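Long-range contacts in NAD-dependent deacetylase 2 (Archaeoglobus fulgidus, PDB 1S7G), which removes acetyl groups from lysine side chains of proteins, among them the archaeal chromatin protein Alba, in a reaction that consumes NAD and yields O-acetyl-ADP-ribose: residues A[20-25]-A[99-104]; A[24-29]-A[188-193]; A[213-218]-A[225-230]. All blocks are in the same frame, centred on the assembly; numbering follows the deposited sequence.

Interaction 1 (A[20-25]-A[99-104]). With NAD (nicotinamide-adenine-dinucleotide), chain L.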
loop_
_atom_site.group_PDB
_atom_site.type_symbol
_atom_site.label_atom_id
_atom_site.label_comp_id
_atom_site.label_asym_id
_atom_site.label_seq_id
_atom_site.Cartn_x
_atom_site.Cartn_y
_atom_site.Cartn_z
ATOM N N VAL A 20 1.767 -7.430 6.170
ATOM C CA VAL A 20 1.193 -8.728 6.506
ATOM C C VAL A 20 0.213 -9.171 5.418
ATOM O O VAL A 20 -0.715 -8.439 5.078
ATOM C CB VAL A 20 0.434 -8.660 7.850
ATOM C CG1 VAL A 20 -0.100 -10.025 8.217
ATOM C CG2 VAL A 20 1.347 -8.130 8.941
ATOM N N PHE A 21 0.429 -10.358 4.860
ATOM C CA PHE A 21 -0.475 -10.878 3.833
ATOM C C PHE A 21 -1.280 -11.976 4.494
ATOM O O PHE A 21 -0.707 -12.874 5.096
ATOM C CB PHE A 21 0.300 -11.474 2.655
ATOM C CG PHE A 21 -0.584 -12.094 1.612
ATOM C CD1 PHE A 21 -1.051 -11.338 0.540
ATOM C CD2 PHE A 21 -1.005 -13.419 1.735
ATOM C CE1 PHE A 21 -1.926 -11.887 -0.391
ATOM C CE2 PHE A 21 -1.886 -13.985 0.808
ATOM C CZ PHE A 21 -2.347 -13.216 -0.254
ATOM N N THR A 22 -2.601 -11.922 4.379
ATOM C CA THR A 22 -3.441 -12.929 5.016
ATOM C C THR A 22 -4.414 -13.620 4.076
ATOM O O THR A 22 -4.908 -13.026 3.126
ATOM C CB THR A 22 -4.240 -12.321 6.194
ATOM O OG1 THR A 22 -5.213 -11.391 5.697
ATOM C CG2 THR A 22 -3.308 -11.591 7.137
ATOM N N GLY A 23 -4.666 -14.894 4.355
ATOM C CA GLY A 23 -5.589 -15.674 3.558
ATOM C C GLY A 23 -6.709 -16.174 4.449
ATOM O O GLY A 23 -6.776 -15.813 5.621
ATOM N N ALA A 24 -7.571 -17.019 3.899
ATOM C CA ALA A 24 -8.713 -17.567 4.630
ATOM C C ALA A 24 -8.356 -18.217 5.957
ATOM O O ALA A 24 -9.184 -18.271 6.869
ATOM C CB ALA A 24 -9.449 -18.574 3.759
ATOM N N GLY A 25 -7.131 -18.716 6.064
ATOM C CA GLY A 25 -6.719 -19.364 7.292
ATOM C C GLY A 25 -6.671 -18.469 8.518
ATOM O O GLY A 25 -6.737 -18.968 9.638
ATOM N N THR A 99 -4.837 -8.458 2.009
ATOM C CA THR A 99 -5.623 -9.649 2.260
ATOM C C THR A 99 -6.449 -10.104 1.088
ATOM O O THR A 99 -6.793 -9.318 0.200
ATOM C CB THR A 99 -6.565 -9.459 3.486
ATOM O OG1 THR A 99 -7.170 -10.712 3.824
ATOM C CG2 THR A 99 -7.665 -8.456 3.181
ATOM N N GLN A 100 -6.741 -11.399 1.097
ATOM C CA GLN A 100 -7.564 -12.022 0.083
ATOM C C GLN A 100 -8.950 -12.253 0.658
ATOM O O GLN A 100 -9.863 -12.637 -0.060
ATOM C CB GLN A 100 -6.956 -13.353 -0.362
ATOM C CG GLN A 100 -5.953 -13.170 -1.480
ATOM C CD GLN A 100 -5.415 -14.472 -2.034
ATOM O OE1 GLN A 100 -4.723 -14.473 -3.052
ATOM N NE2 GLN A 100 -5.719 -15.583 -1.370
ATOM N N ASN A 101 -9.110 -12.019 1.954
ATOM C CA ASN A 101 -10.416 -12.218 2.580
ATOM C C ASN A 101 -11.369 -11.065 2.286
ATOM O O ASN A 101 -10.943 -9.932 2.068
ATOM C CB ASN A 101 -10.262 -12.388 4.094
ATOM C CG ASN A 101 -9.318 -13.511 4.449
ATOM O OD1 ASN A 101 -9.247 -14.510 3.738
ATOM N ND2 ASN A 101 -8.594 -13.363 5.555
ATOM N N ILE A 102 -12.659 -11.364 2.288
ATOM C CA ILE A 102 -13.694 -10.375 2.018
ATOM C C ILE A 102 -14.553 -10.095 3.261
ATOM O O ILE A 102 -15.575 -9.418 3.174
ATOM C CB ILE A 102 -14.624 -10.882 0.903
ATOM C CG1 ILE A 102 -15.352 -12.141 1.385
ATOM C CG2 ILE A 102 -13.815 -11.183 -0.359
ATOM C CD1 ILE A 102 -16.230 -12.807 0.336
ATOM N N ASP A 103 -14.130 -10.605 4.415
ATOM C CA ASP A 103 -14.883 -10.440 5.657
ATOM C C ASP A 103 -14.673 -9.115 6.407
ATOM O O ASP A 103 -15.390 -8.825 7.363
ATOM C CB ASP A 103 -14.574 -11.617 6.590
ATOM C CG ASP A 103 -13.100 -11.703 6.959
ATOM O OD1 ASP A 103 -12.664 -12.789 7.397
ATOM O OD2 ASP A 103 -12.377 -10.686 6.823
ATOM N N MET A 104 -13.692 -8.324 5.982
ATOM C CA MET A 104 -13.405 -7.031 6.608
ATOM C C MET A 104 -13.072 -7.117 8.089
ATOM O O MET A 104 -13.222 -6.136 8.822
ATOM C CB MET A 104 -14.593 -6.094 6.438
ATOM C CG MET A 104 -14.971 -5.846 5.002
ATOM S SD MET A 104 -16.403 -4.786 4.927
ATOM C CE MET A 104 -15.626 -3.150 5.366
HETATM P PA NAD L . -6.541 -21.278 1.181
HETATM O O1A NAD L . -5.894 -21.713 0.003
HETATM O O2A NAD L . -7.780 -21.970 1.459
HETATM O O5B NAD L . -5.453 -21.366 2.288
HETATM C C5B NAD L . -5.630 -21.102 3.743
HETATM C C4B NAD L . -4.375 -21.658 4.435
HETATM O O4B NAD L . -4.526 -21.384 5.854
HETATM C C3B NAD L . -4.144 -23.236 4.314
HETATM O O3B NAD L . -2.835 -23.370 3.692
HETATM C C2B NAD L . -4.207 -23.826 5.719
HETATM O O2B NAD L . -3.315 -24.832 6.096
HETATM C C1B NAD L . -4.109 -22.531 6.601
HETATM N N9A NAD L . -4.950 -22.531 7.832
HETATM C C8A NAD L . -6.159 -23.109 8.210
HETATM N N7A NAD L . -6.515 -22.799 9.448
HETATM C C5A NAD L . -5.578 -21.989 9.983
HETATM C C6A NAD L . -5.331 -21.240 11.331
HETATM N N6A NAD L . -6.105 -21.284 12.326
HETATM N N1A NAD L . -4.148 -20.444 11.445
HETATM C C2A NAD L . -3.152 -20.287 10.446
HETATM N N3A NAD L . -3.346 -20.979 9.165
HETATM C C4A NAD L . -4.560 -21.805 8.969
HETATM O O3 NAD L . -6.829 -19.765 1.177
HETATM P PN NAD L . -6.106 -18.555 0.560
HETATM O O1N NAD L . -4.714 -18.781 0.698
HETATM O O2N NAD L . -6.730 -17.387 1.229
HETATM O O5D NAD L . -6.481 -18.709 -1.070
HETATM C C5D NAD L . -7.868 -18.512 -1.460
HETATM C C4D NAD L . -8.146 -18.310 -2.926
HETATM O O4D NAD L . -7.299 -19.144 -3.854
HETATM C C3D NAD L . -9.638 -18.655 -3.283
HETATM O O3D NAD L . -10.222 -17.628 -4.169
HETATM C C2D NAD L . -9.581 -20.140 -3.917
HETATM O O2D NAD L . -10.645 -20.470 -4.845
HETATM C C1D NAD L . -8.093 -20.225 -4.532
HETATM N N1N NAD L . -7.399 -21.574 -4.321
HETATM C C2N NAD L . -7.373 -22.491 -5.530
HETATM C C3N NAD L . -6.704 -23.763 -5.473
HETATM C C7N NAD L . -6.687 -24.742 -6.655
HETATM O O7N NAD L . -5.920 -25.799 -6.602
HETATM N N7N NAD L . -7.536 -24.497 -7.704
HETATM C C4N NAD L . -5.987 -24.198 -4.111
HETATM C C5N NAD L . -6.019 -23.278 -2.868
HETATM C C6N NAD L . -6.732 -21.971 -3.002
#

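Interaction 2 (A[24-29]-A[188-193]). With NAD (nicotinamide-adenine-dinucleotide), chain L.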
loop_
_atom_site.group_PDB
_atom_site.type_symbol
_atom_site.label_atom_id
_atom_site.label_comp_id
_atom_site.label_asym_id
_atom_site.label_seq_id
_atom_site.Cartn_x
_atom_site.Cartn_y
_atom_site.Cartn_z
ATOM N N ALA A 24 -7.571 -17.019 3.899
ATOM C CA ALA A 24 -8.713 -17.567 4.630
ATOM C C ALA A 24 -8.356 -18.217 5.957
ATOM O O ALA A 24 -9.184 -18.271 6.869
ATOM C CB ALA A 24 -9.449 -18.574 3.759
ATOM N N GLY A 25 -7.131 -18.716 6.064
ATOM C CA GLY A 25 -6.719 -19.364 7.292
ATOM C C GLY A 25 -6.671 -18.469 8.518
ATOM O O GLY A 25 -6.737 -18.968 9.638
ATOM N N ILE A 26 -6.557 -17.156 8.340
ATOM C CA ILE A 26 -6.493 -16.288 9.512
ATOM C C ILE A 26 -7.851 -16.079 10.152
ATOM O O ILE A 26 -7.937 -15.699 11.323
ATOM C CB ILE A 26 -5.914 -14.896 9.200
ATOM C CG1 ILE A 26 -5.582 -14.188 10.519
ATOM C CG2 ILE A 26 -6.929 -14.058 8.421
ATOM C CD1 ILE A 26 -4.965 -12.827 10.365
ATOM N N SER A 27 -8.910 -16.317 9.384
ATOM C CA SER A 27 -10.271 -16.141 9.882
ATOM C C SER A 27 -10.926 -17.467 10.262
ATOM O O SER A 27 -12.112 -17.513 10.585
ATOM C CB SER A 27 -11.127 -15.421 8.832
ATOM O OG SER A 27 -10.640 -14.110 8.585
ATOM N N ALA A 28 -10.149 -18.543 10.219
ATOM C CA ALA A 28 -10.667 -19.860 10.568
ATOM C C ALA A 28 -11.074 -19.901 12.038
ATOM O O ALA A 28 -12.016 -20.602 12.408
ATOM C CB ALA A 28 -9.615 -20.928 10.285
ATOM N N GLU A 29 -10.360 -19.144 12.869
ATOM C CA GLU A 29 -10.646 -19.093 14.301
ATOM C C GLU A 29 -11.718 -18.070 14.656
ATOM O O GLU A 29 -11.968 -17.806 15.831
ATOM C CB GLU A 29 -9.363 -18.806 15.087
ATOM C CG GLU A 29 -8.364 -19.955 15.045
ATOM C CD GLU A 29 -7.004 -19.569 15.589
ATOM O OE1 GLU A 29 -6.914 -19.248 16.795
ATOM O OE2 GLU A 29 -6.026 -19.584 14.807
ATOM N N MET A 188 5.282 -10.742 6.157
ATOM C CA MET A 188 4.753 -11.905 6.869
ATOM C C MET A 188 3.440 -12.444 6.300
ATOM O O MET A 188 2.490 -11.699 6.092
ATOM C CB MET A 188 4.569 -11.557 8.359
ATOM C CG MET A 188 3.959 -12.667 9.215
ATOM S SD MET A 188 4.138 -12.349 11.008
ATOM C CE MET A 188 2.684 -11.330 11.353
ATOM N N VAL A 189 3.401 -13.747 6.053
ATOM C CA VAL A 189 2.208 -14.402 5.529
ATOM C C VAL A 189 1.505 -15.129 6.669
ATOM O O VAL A 189 2.147 -15.810 7.468
ATOM C CB VAL A 189 2.560 -15.430 4.430
ATOM C CG1 VAL A 189 1.326 -16.208 4.039
ATOM C CG2 VAL A 189 3.135 -14.722 3.203
ATOM N N VAL A 190 0.188 -14.983 6.747
ATOM C CA VAL A 190 -0.577 -15.637 7.802
ATOM C C VAL A 190 -1.823 -16.292 7.231
ATOM O O VAL A 190 -2.686 -15.617 6.690
ATOM C CB VAL A 190 -1.019 -14.626 8.899
ATOM C CG1 VAL A 190 -1.764 -15.347 10.001
ATOM C CG2 VAL A 190 0.195 -13.897 9.474
ATOM N N GLY A 191 -1.906 -17.612 7.349
ATOM C CA GLY A 191 -3.072 -18.328 6.865
ATOM C C GLY A 191 -3.399 -18.305 5.378
ATOM O O GLY A 191 -4.558 -18.127 5.002
ATOM N N SER A 192 -2.394 -18.477 4.527
ATOM C CA SER A 192 -2.622 -18.524 3.084
ATOM C C SER A 192 -1.803 -19.665 2.495
ATOM O O SER A 192 -0.648 -19.854 2.873
ATOM C CB SER A 192 -2.200 -17.220 2.409
ATOM O OG SER A 192 -2.246 -17.361 0.999
ATOM N N SER A 193 -2.391 -20.416 1.570
ATOM C CA SER A 193 -1.675 -21.524 0.952
ATOM C C SER A 193 -0.728 -21.036 -0.155
ATOM O O SER A 193 0.094 -21.808 -0.658
ATOM C CB SER A 193 -2.667 -22.542 0.376
ATOM O OG SER A 193 -3.413 -21.970 -0.690
HETATM P PA NAD L . -6.541 -21.278 1.181
HETATM O O1A NAD L . -5.894 -21.713 0.003
HETATM O O2A NAD L . -7.780 -21.970 1.459
HETATM O O5B NAD L . -5.453 -21.366 2.288
HETATM C C5B NAD L . -5.630 -21.102 3.743
HETATM C C4B NAD L . -4.375 -21.658 4.435
HETATM O O4B NAD L . -4.526 -21.384 5.854
HETATM C C3B NAD L . -4.144 -23.236 4.314
HETATM O O3B NAD L . -2.835 -23.370 3.692
HETATM C C2B NAD L . -4.207 -23.826 5.719
HETATM O O2B NAD L . -3.315 -24.832 6.096
HETATM C C1B NAD L . -4.109 -22.531 6.601
HETATM N N9A NAD L . -4.950 -22.531 7.832
HETATM C C8A NAD L . -6.159 -23.109 8.210
HETATM N N7A NAD L . -6.515 -22.799 9.448
HETATM C C5A NAD L . -5.578 -21.989 9.983
HETATM C C6A NAD L . -5.331 -21.240 11.331
HETATM N N6A NAD L . -6.105 -21.284 12.326
HETATM N N1A NAD L . -4.148 -20.444 11.445
HETATM C C2A NAD L . -3.152 -20.287 10.446
HETATM N N3A NAD L . -3.346 -20.979 9.165
HETATM C C4A NAD L . -4.560 -21.805 8.969
HETATM O O3 NAD L . -6.829 -19.765 1.177
HETATM P PN NAD L . -6.106 -18.555 0.560
HETATM O O1N NAD L . -4.714 -18.781 0.698
HETATM O O2N NAD L . -6.730 -17.387 1.229
HETATM O O5D NAD L . -6.481 -18.709 -1.070
HETATM C C5D NAD L . -7.868 -18.512 -1.460
HETATM C C4D NAD L . -8.146 -18.310 -2.926
HETATM O O4D NAD L . -7.299 -19.144 -3.854
HETATM C C3D NAD L . -9.638 -18.655 -3.283
HETATM O O3D NAD L . -10.222 -17.628 -4.169
HETATM C C2D NAD L . -9.581 -20.140 -3.917
HETATM O O2D NAD L . -10.645 -20.470 -4.845
HETATM C C1D NAD L . -8.093 -20.225 -4.532
HETATM N N1N NAD L . -7.399 -21.574 -4.321
HETATM C C2N NAD L . -7.373 -22.491 -5.530
HETATM C C3N NAD L . -6.704 -23.763 -5.473
HETATM C C7N NAD L . -6.687 -24.742 -6.655
HETATM O O7N NAD L . -5.920 -25.799 -6.602
HETATM N N7N NAD L . -7.536 -24.497 -7.704
HETATM C C4N NAD L . -5.987 -24.198 -4.111
HETATM C C5N NAD L . -6.019 -23.278 -2.868
HETATM C C6N NAD L . -6.732 -21.971 -3.002
#

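Interaction 3 (A[213-218]-A[225-230]). With NAD (nicotinamide-adenine-dinucleotide), chain L.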
loop_
_atom_site.group_PDB
_atom_site.type_symbol
_atom_site.label_atom_id
_atom_site.label_comp_id
_atom_site.label_asym_id
_atom_site.label_seq_id
_atom_site.Cartn_x
_atom_site.Cartn_y
_atom_site.Cartn_z
ATOM N N MET A 213 11.468 -12.601 5.514
ATOM C CA MET A 213 10.229 -13.326 5.271
ATOM C C MET A 213 9.781 -14.230 6.408
ATOM O O MET A 213 10.545 -15.069 6.887
ATOM C CB MET A 213 10.388 -14.170 4.010
ATOM C CG MET A 213 11.066 -13.459 2.861
ATOM S SD MET A 213 9.965 -12.295 2.070
ATOM C CE MET A 213 8.611 -13.361 1.611
ATOM N N ILE A 214 8.523 -14.078 6.810
ATOM C CA ILE A 214 7.953 -14.886 7.879
ATOM C C ILE A 214 6.633 -15.495 7.409
ATOM O O ILE A 214 5.861 -14.843 6.710
ATOM C CB ILE A 214 7.625 -14.022 9.099
ATOM C CG1 ILE A 214 8.870 -13.281 9.573
ATOM C CG2 ILE A 214 7.008 -14.881 10.188
ATOM C CD1 ILE A 214 8.565 -12.195 10.581
ATOM N N ILE A 215 6.368 -16.740 7.782
ATOM C CA ILE A 215 5.098 -17.346 7.423
ATOM C C ILE A 215 4.560 -18.136 8.610
ATOM O O ILE A 215 5.309 -18.829 9.297
ATOM C CB ILE A 215 5.196 -18.275 6.177
ATOM C CG1 ILE A 215 3.805 -18.821 5.838
ATOM C CG2 ILE A 215 6.147 -19.429 6.429
ATOM C CD1 ILE A 215 3.719 -19.501 4.475
ATOM N N VAL A 216 3.261 -17.983 8.857
ATOM C CA VAL A 216 2.562 -18.668 9.930
ATOM C C VAL A 216 1.380 -19.329 9.250
ATOM O O VAL A 216 0.479 -18.653 8.752
ATOM C CB VAL A 216 2.031 -17.682 10.998
ATOM C CG1 VAL A 216 1.202 -18.437 12.015
ATOM C CG2 VAL A 216 3.187 -16.957 11.681
ATOM N N ASN A 217 1.390 -20.653 9.224
ATOM C CA ASN A 217 0.335 -21.394 8.572
ATOM C C ASN A 217 0.123 -22.734 9.261
ATOM O O ASN A 217 1.030 -23.260 9.901
ATOM C CB ASN A 217 0.721 -21.610 7.117
ATOM C CG ASN A 217 -0.444 -21.449 6.181
ATOM O OD1 ASN A 217 -1.066 -20.385 6.121
ATOM N ND2 ASN A 217 -0.757 -22.509 5.441
ATOM N N ALA A 218 -1.078 -23.285 9.128
ATOM C CA ALA A 218 -1.389 -24.575 9.737
ATOM C C ALA A 218 -0.670 -25.693 8.991
ATOM O O ALA A 218 -0.418 -26.761 9.543
ATOM C CB ALA A 218 -2.885 -24.817 9.705
ATOM N N PRO A 225 10.387 -22.689 1.343
ATOM C CA PRO A 225 11.846 -22.552 1.239
ATOM C C PRO A 225 12.430 -21.135 1.251
ATOM O O PRO A 225 13.576 -20.950 1.654
ATOM C CB PRO A 225 12.172 -23.282 -0.066
ATOM C CG PRO A 225 11.115 -24.349 -0.116
ATOM C CD PRO A 225 9.874 -23.594 0.295
ATOM N N ILE A 226 11.673 -20.136 0.808
ATOM C CA ILE A 226 12.212 -18.773 0.785
ATOM C C ILE A 226 11.985 -17.985 2.076
ATOM O O ILE A 226 12.444 -16.852 2.209
ATOM C CB ILE A 226 11.628 -17.949 -0.379
ATOM C CG1 ILE A 226 10.125 -17.729 -0.169
ATOM C CG2 ILE A 226 11.893 -18.662 -1.703
ATOM C CD1 ILE A 226 9.502 -16.772 -1.175
ATOM N N PHE A 227 11.290 -18.582 3.034
ATOM C CA PHE A 227 11.013 -17.878 4.283
ATOM C C PHE A 227 12.122 -18.004 5.331
ATOM O O PHE A 227 12.635 -19.099 5.581
ATOM C CB PHE A 227 9.675 -18.365 4.848
ATOM C CG PHE A 227 8.478 -17.838 4.095
ATOM C CD1 PHE A 227 7.971 -16.568 4.371
ATOM C CD2 PHE A 227 7.896 -18.580 3.071
ATOM C CE1 PHE A 227 6.907 -16.044 3.633
ATOM C CE2 PHE A 227 6.830 -18.062 2.327
ATOM C CZ PHE A 227 6.337 -16.791 2.609
ATOM N N ASP A 228 12.499 -16.875 5.934
ATOM C CA ASP A 228 13.540 -16.883 6.962
ATOM C C ASP A 228 13.031 -17.609 8.199
ATOM O O ASP A 228 13.793 -18.272 8.894
ATOM C CB ASP A 228 13.965 -15.461 7.318
ATOM C CG ASP A 228 14.554 -14.724 6.137
ATOM O OD1 ASP A 228 13.840 -13.904 5.518
ATOM O OD2 ASP A 228 15.736 -14.977 5.815
ATOM N N VAL A 229 11.737 -17.480 8.466
ATOM C CA VAL A 229 11.116 -18.159 9.597
ATOM C C VAL A 229 9.810 -18.771 9.116
ATOM O O VAL A 229 9.057 -18.150 8.364
ATOM C CB VAL A 229 10.800 -17.199 10.769
ATOM C CG1 VAL A 229 10.137 -17.976 11.907
ATOM C CG2 VAL A 229 12.067 -16.538 11.261
ATOM N N LYS A 230 9.553 -19.999 9.539
ATOM C CA LYS A 230 8.340 -20.700 9.162
ATOM C C LYS A 230 7.782 -21.318 10.434
ATOM O O LYS A 230 8.492 -22.006 11.170
ATOM C CB LYS A 230 8.653 -21.772 8.115
ATOM C CG LYS A 230 9.687 -22.787 8.549
ATOM C CD LYS A 230 10.324 -23.492 7.356
ATOM C CE LYS A 230 9.284 -24.158 6.470
ATOM N NZ LYS A 230 9.932 -24.955 5.390
HETATM P PA NAD L . -6.541 -21.278 1.181
HETATM O O1A NAD L . -5.894 -21.713 0.003
HETATM O O2A NAD L . -7.780 -21.970 1.459
HETATM O O5B NAD L . -5.453 -21.366 2.288
HETATM C C5B NAD L . -5.630 -21.102 3.743
HETATM C C4B NAD L . -4.375 -21.658 4.435
HETATM O O4B NAD L . -4.526 -21.384 5.854
HETATM C C3B NAD L . -4.144 -23.236 4.314
HETATM O O3B NAD L . -2.835 -23.370 3.692
HETATM C C2B NAD L . -4.207 -23.826 5.719
HETATM O O2B NAD L . -3.315 -24.832 6.096
HETATM C C1B NAD L . -4.109 -22.531 6.601
HETATM N N9A NAD L . -4.950 -22.531 7.832
HETATM C C8A NAD L . -6.159 -23.109 8.210
HETATM N N7A NAD L . -6.515 -22.799 9.448
HETATM C C5A NAD L . -5.578 -21.989 9.983
HETATM C C6A NAD L . -5.331 -21.240 11.331
HETATM N N6A NAD L . -6.105 -21.284 12.326
HETATM N N1A NAD L . -4.148 -20.444 11.445
HETATM C C2A NAD L . -3.152 -20.287 10.446
HETATM N N3A NAD L . -3.346 -20.979 9.165
HETATM C C4A NAD L . -4.560 -21.805 8.969
HETATM O O3 NAD L . -6.829 -19.765 1.177
HETATM P PN NAD L . -6.106 -18.555 0.560
HETATM O O1N NAD L . -4.714 -18.781 0.698
HETATM O O2N NAD L . -6.730 -17.387 1.229
HETATM O O5D NAD L . -6.481 -18.709 -1.070
HETATM C C5D NAD L . -7.868 -18.512 -1.460
HETATM C C4D NAD L . -8.146 -18.310 -2.926
HETATM O O4D NAD L . -7.299 -19.144 -3.854
HETATM C C3D NAD L . -9.638 -18.655 -3.283
HETATM O O3D NAD L . -10.222 -17.628 -4.169
HETATM C C2D NAD L . -9.581 -20.140 -3.917
HETATM O O2D NAD L . -10.645 -20.470 -4.845
HETATM C C1D NAD L . -8.093 -20.225 -4.532
HETATM N N1N NAD L . -7.399 -21.574 -4.321
HETATM C C2N NAD L . -7.373 -22.491 -5.530
HETATM C C3N NAD L . -6.704 -23.763 -5.473
HETATM C C7N NAD L . -6.687 -24.742 -6.655
HETATM O O7N NAD L . -5.920 -25.799 -6.602
HETATM N N7N NAD L . -7.536 -24.497 -7.704
HETATM C C4N NAD L . -5.987 -24.198 -4.111
HETATM C C5N NAD L . -6.019 -23.278 -2.868
HETATM C C6N NAD L . -6.732 -21.971 -3.002
#

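Interaction 1 (A[20-25]-A[99-104])
T22 and T99 meet through their hydroxyls, with OG1 of T22 and OG1 of T99 2.8 Å apart in a hydrogen bond. Each hydroxyl has a second tie. T22 OG1 is also hydrogen-bonded to H106 NE2, and T99 OG1 accepts the backbone N-H of N101, closing an ST turn. In T99 the hydroxyl stands opposite the backbone N (chi1 -171°), which leaves it beside its own carbonyl carbon and close to the N-H two residues on. The backbone adds Q100 N to T22 O at 3.2 Å, nearly in line with the carbonyl. One residue further, N101 turns its amide to the G23 peptide. N101 ND2 donates to G23 O at 3.1 Å; the carbonyl oxygen lies in the amide plane, but the donor sits above the carbonyl plane and not on a lone pair. N101 OD1 lies 3.0 Å from A24 N, at an angle too poor for a bond. With an alanine at N101, G23 O would lose this donor, and the G23 peptide would probably be freer to shift.

These are the ends of two neighbouring parallel strands of the Rossmann-type sheet, where such loops bind the dinucleotide. The N-H of A24 goes to the nicotinamide-side phosphate of NAD, 2.8 Å from A24 N to NAD O2N. G23 has to be small: a side chain there would run into that same oxygen. Q100 reaches the cofactor with its extended chain, and its NE2 makes a weak hydrogen bond to NAD O5D. On the way it passes the edge of the F21 ring, with F21 CZ 3.8 Å from Q100 CD. Ring and amide planes are 73° apart, and Q100 OE1 lies in the ring plane. F21 packs on I98 and F187 of the flanking strands.

Interaction 2 (A[24-29]-A[188-193])
G25 and G191 press their backbones together, with CA atoms only 3.8 Å apart. Here the glycine-bearing turn after strand 18-22 meets the loop after strand 186-190, at the strand ends where a Rossmann-type fold holds its dinucleotide. G25 N donates to G191 O at 2.8 Å, though the bond is bent, 138° at the hydrogen. Neither residue has space for a side chain. A CB on G25 would strike G191 CA and the NAD ribose oxygen O4B. One on G191 would strike the G25-I26 peptide, and the positive phi of G191 (63°) also suits glycine.

Beside this tight spot the packing is looser. I26 and V190 touch through one branch each, I26 CG1 to V190 CG1 at 4.0 Å. With CG1 anti to the backbone N (chi1 -167°), I26 lays its longer branch against that methyl.

Beyond G191 the chains separate, and NAD lies between 24-29 and 192-193. S192 OG and S193 N both donate to NAD O1N, and S193 OG to NAD O1A, 2.6 Å away. Adenine N6A donates to E29 OE2 at 3.0 Å. A28, E29 and S193, which meet NAD, are partly exposed, unlike the buried G25, I26, V190 and G191.

E29 OE2 also accepts from G236 N of helix 235-250. I26 packs on helix 80-90, while V190 touches V20 of strand 18-22 and A235 and L239 of helix 235-250.

Interaction 3 (A[213-218]-A[225-230])
Strands 212-217 and 229-232 run parallel at one border of the Rossmann-type sheet, with 229-232 as an edge strand of the sheet within this chain. The connection between them includes a 3-10 segment at 225-226. I214 pairs with V229 and I215 with K230. V229 N donates to M213 O at 3.1 Å, nearly along the C=O axis, and I215 N donates to V229 O at the same distance. M213 O takes a second, weak bond from D228 N.

D228 ties the start of the pair. Its OD1 accepts the backbone N-H of M213 at 2.7 Å, almost straight at 167°, through the lone pair turned away from the other carboxylate oxygen. Two hydrogen bonds thus join D228 and M213, one in each direction, the one from D228 N being weak.

F227 swings its ring over the strand face that carries I215. I215 CB stands over the ring centre, 3.7 Å from the F227 centroid and 11° off the normal, in a CH-pi contact. The crowded position of I215 CG2, between backbone N and carbonyl carbon, puts that methyl above the same ring face, 3.7 Å from F227 CG. The two side chains cross at about a right angle. K230 CB touches the same methyl before its chain leads away. V189 of the next strand and L194 also pack on F227.

On the face of I214 and V229 the packing is lighter, and helix 3-13 lies over it. Further along, N217 ND2 donates to the adenosine ribose of NAD, 2.8 Å from its O3B. At the opposite end M213 is bent at chi2 and chi3 and runs obliquely past the ring. Its CE lies near F227 CE1, and M213 CB comes to 3.4 Å from F227 CD1.

In the fold
All three contacts belong to the one parallel sheet and touch the same NAD. Interaction 1 joins strand 18-22 to the loop after 94-99. Interaction 2 starts from the same turn and reaches the end of 186-190; their centres lie about 7 Å apart. D103 and S27 link them by a hydrogen bond. Strand 186-190 then pairs with 212-217, bringing in interaction 3, whose centre is about 12 Å from that of interaction 2 and about 17 Å from that of interaction 1. It comes last along the chain. Loops at these strand ends therefore hold one cofactor from several sides, while 213-218, which ends in NAD-binding N217 and A218, pairs with 225-230 at the sheet edge.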